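Side-chain contact in NADPH-flavin oxidoreductase (Helicobacter pylori, PDB 2H0U), which binds flavin mononucleotide and, as a member of the nitroreductase family, probably uses NAD(P)H to reduce flavins or nitrogen-containing compounds: residues Ile118-Gln122 with Glu123-Lys127. Residues are numbered along the deposited sequence; the frame is centred on the assembly and turned at random.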
ATOM      1  N   ILE A 118     -16.302  13.854   5.694  1.00 18.60           N
ATOM      2  CA  ILE A 118     -14.879  13.627   5.895  1.00 18.39           C
ATOM      3  C   ILE A 118     -14.546  13.636   7.380  1.00 18.34           C
ATOM      4  O   ILE A 118     -13.846  12.752   7.866  1.00 17.48           O
ATOM      5  CB  ILE A 118     -14.005  14.666   5.172  1.00 18.37           C
ATOM      6  CG1 ILE A 118     -14.208  14.550   3.648  1.00 20.32           C
ATOM      7  CG2 ILE A 118     -12.494  14.486   5.554  1.00 16.68           C
ATOM      8  CD1 ILE A 118     -13.263  15.427   2.816  1.00 18.53           C
ATOM      9  N   LYS A 119     -15.061  14.639   8.092  1.00 16.63           N
ATOM     10  CA  LYS A 119     -14.832  14.700   9.524  1.00 16.46           C
ATOM     11  C   LYS A 119     -15.294  13.394  10.236  1.00 15.16           C
ATOM     12  O   LYS A 119     -14.551  12.807  11.015  1.00 14.21           O
ATOM     13  CB  LYS A 119     -15.556  15.907  10.119  1.00 16.06           C
ATOM     14  CG  LYS A 119     -15.411  16.007  11.624  1.00 16.63           C
ATOM     15  CD  LYS A 119     -16.190  17.179  12.109  1.00 19.62           C
ATOM     16  CE  LYS A 119     -15.916  17.515  13.574  1.00 21.30           C
ATOM     17  NZ  LYS A 119     -16.573  16.540  14.451  1.00 22.67           N
ATOM     18  N   ASN A 120     -16.539  12.986  10.008  1.00 15.73           N
ATOM     19  CA  ASN A 120     -17.049  11.757  10.641  1.00 15.99           C
ATOM     20  C   ASN A 120     -16.255  10.508  10.240  1.00 15.76           C
ATOM     21  O   ASN A 120     -15.989   9.629  11.066  1.00 15.92           O
ATOM     22  CB  ASN A 120     -18.496  11.526  10.282  1.00 16.30           C
ATOM     23  CG  ASN A 120     -19.047  10.246  10.904  1.00 18.13           C
ATOM     24  OD1 ASN A 120     -19.316  10.197  12.109  1.00 20.25           O
ATOM     25  ND2 ASN A 120     -19.210   9.195  10.080  1.00 22.91           N
ATOM     26  N   PHE A 121     -15.949  10.412   8.956  1.00 14.83           N
ATOM     27  CA  PHE A 121     -15.183   9.297   8.421  1.00 15.25           C
ATOM     28  C   PHE A 121     -13.860   9.157   9.154  1.00 14.81           C
ATOM     29  O   PHE A 121     -13.526   8.077   9.625  1.00 15.33           O
ATOM     30  CB  PHE A 121     -14.951   9.560   6.941  1.00 15.48           C
ATOM     31  CG  PHE A 121     -13.923   8.670   6.298  1.00 17.16           C
ATOM     32  CD1 PHE A 121     -14.094   7.280   6.239  1.00 18.00           C
ATOM     33  CD2 PHE A 121     -12.829   9.235   5.664  1.00 20.47           C
ATOM     34  CE1 PHE A 121     -13.162   6.459   5.584  1.00 17.96           C
ATOM     35  CE2 PHE A 121     -11.887   8.423   5.007  1.00 21.51           C
ATOM     36  CZ  PHE A 121     -12.056   7.032   4.978  1.00 19.59           C
ATOM     37  N   GLN A 122     -13.101  10.242   9.243  1.00 14.47           N
ATOM     38  CA  GLN A 122     -11.789  10.186   9.905  1.00 15.16           C
ATOM     39  C   GLN A 122     -11.826   9.988  11.424  1.00 16.76           C
ATOM     40  O   GLN A 122     -11.129   9.123  11.941  1.00 17.49           O
ATOM     41  CB  GLN A 122     -11.008  11.441   9.594  1.00 16.08           C
ATOM     42  CG  GLN A 122     -10.577  11.525   8.107  1.00 16.18           C
ATOM     43  CD  GLN A 122      -9.555  12.643   7.918  1.00 17.07           C
ATOM     44  OE1 GLN A 122      -9.689  13.693   8.510  1.00 18.80           O
ATOM     45  NE2 GLN A 122      -8.535  12.407   7.080  1.00 16.57           N
ATOM     46  N   GLU A 123     -12.630  10.807  12.111  1.00 16.96           N
ATOM     47  CA  GLU A 123     -12.705  10.828  13.573  1.00 17.91           C
ATOM     48  C   GLU A 123     -13.393   9.591  14.137  1.00 18.02           C
ATOM     49  O   GLU A 123     -12.943   9.048  15.147  1.00 18.13           O
ATOM     50  CB  GLU A 123     -13.406  12.090  14.053  1.00 17.99           C
ATOM     51  CG  GLU A 123     -12.660  13.371  13.673  1.00 17.18           C
ATOM     52  CD  GLU A 123     -13.230  14.644  14.284  1.00 19.24           C
ATOM     53  OE1 GLU A 123     -14.259  14.638  15.002  1.00 21.37           O
ATOM     54  OE2 GLU A 123     -12.629  15.698  14.036  1.00 20.45           O
ATOM     55  N   ASN A 124     -14.467   9.151  13.478  1.00 17.39           N
ATOM     56  CA  ASN A 124     -15.302   8.086  14.024  1.00 18.89           C
ATOM     57  C   ASN A 124     -15.167   6.773  13.301  1.00 18.21           C
ATOM     58  O   ASN A 124     -14.860   5.743  13.924  1.00 19.11           O
ATOM     59  CB  ASN A 124     -16.753   8.527  14.054  1.00 18.56           C
ATOM     60  CG  ASN A 124     -16.956   9.770  14.908  1.00 21.16           C
ATOM     61  OD1 ASN A 124     -17.786  10.620  14.589  1.00 23.53           O
ATOM     62  ND2 ASN A 124     -16.174   9.895  15.980  1.00 21.79           N
ATOM     63  N   ASP A 125     -15.381   6.782  11.989  1.00 18.69           N
ATOM     64  CA  ASP A 125     -15.242   5.529  11.229  1.00 18.59           C
ATOM     65  C   ASP A 125     -13.849   4.942  11.343  1.00 19.33           C
ATOM     66  O   ASP A 125     -13.715   3.720  11.521  1.00 19.07           O
ATOM     67  CB  ASP A 125     -15.573   5.717   9.749  1.00 18.85           C
ATOM     68  CG  ASP A 125     -17.042   5.994   9.507  1.00 19.39           C
ATOM     69  OD1 ASP A 125     -17.858   5.647  10.347  1.00 18.39           O
ATOM     70  OD2 ASP A 125     -17.380   6.559   8.459  1.00 23.36           O
HETATM   71  N   MSE A 126     -12.820   5.786  11.220  1.00 19.47           N
HETATM   72  CA  MSE A 126     -11.422   5.327  11.185  1.00 23.69           C
HETATM   73  C   MSE A 126     -10.582   5.609  12.445  1.00 21.23           C
HETATM   74  O   MSE A 126      -9.405   5.210  12.539  1.00 20.95           O
HETATM   75  CB  MSE A 126     -10.721   5.908   9.939  1.00 22.41           C
HETATM   76  CG  MSE A 126     -11.477   5.621   8.702  1.00 24.10           C
HETATM   77 SE   MSE A 126     -10.333   5.364   7.154  1.00 41.26          SE
HETATM   78  CE  MSE A 126      -8.594   4.978   7.924  1.00 31.12           C
ATOM     79  N   LYS A 127     -11.192   6.301  13.402  1.00 21.32           N
ATOM     80  CA  LYS A 127     -10.555   6.590  14.682  1.00 20.43           C
ATOM     81  C   LYS A 127      -9.205   7.303  14.477  1.00 19.46           C
ATOM     82  O   LYS A 127      -8.199   6.911  15.080  1.00 18.34           O
ATOM     83  CB  LYS A 127     -10.363   5.285  15.492  1.00 20.84           C
ATOM     84  CG  LYS A 127     -11.672   4.607  15.941  1.00 22.11           C
ATOM     85  CD  LYS A 127     -12.679   5.630  16.445  1.00 29.46           C
ATOM     86  CE  LYS A 127     -12.224   6.374  17.724  1.00 32.83           C
ATOM     87  NZ  LYS A 127     -13.342   7.137  18.351  1.00 33.86           N
TER
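The Phe121 ring has the selenomethionine Met126 over one face and Asp125 OD2 at its edge, near the ring plane. Met126 CG makes a CH-pi contact, 4.1 Å from the Phe121 ring centroid and 28° off the ring normal. Its selenium sits obliquely and packs tightly on the rim of the ring, with SE 3.2 Å from Phe121 CZ. This is a Met-aromatic contact between two side chains that run side by side in the same direction. Met126 is bent out of the staggered positions at chi2 and chi3 (chi3 19°) with its selenium against the ring, which suggests a somewhat strained conformer. Glu164 of the second subunit packs on Phe121 and Met126, and the Phe121 side chain is about 6 Å from a bound FMN.

Further round the helix, Lys119 NZ forms a salt bridge to Glu123 OE1 at 3.0 Å. The ammonium group comes from above the carboxylate plane, 41° out of it. The Lys119 chain is extended up to CE and bends at its last torsion to reach the acid. Glu123 N also bonds to Lys119 O at 3.0 Å, an ordinary i to i+4 helix bond.

The helix then widens. Asn120 O takes the ordinary i to i+4 bond from Asn124 N (2.9 Å) and the wider i to i+5 bond from Asp125 N (3.1 Å). Phe121 O accepts from Met126 N at 2.9 Å, also i to i+5. These two i to i+5 bonds mark a pi-type turn at the end of helix 113-125, before Lys127 leaves helical geometry with positive phi. Asn120 O is thus gripped by two N-H donors, and the helix ends with its backbone still bonded.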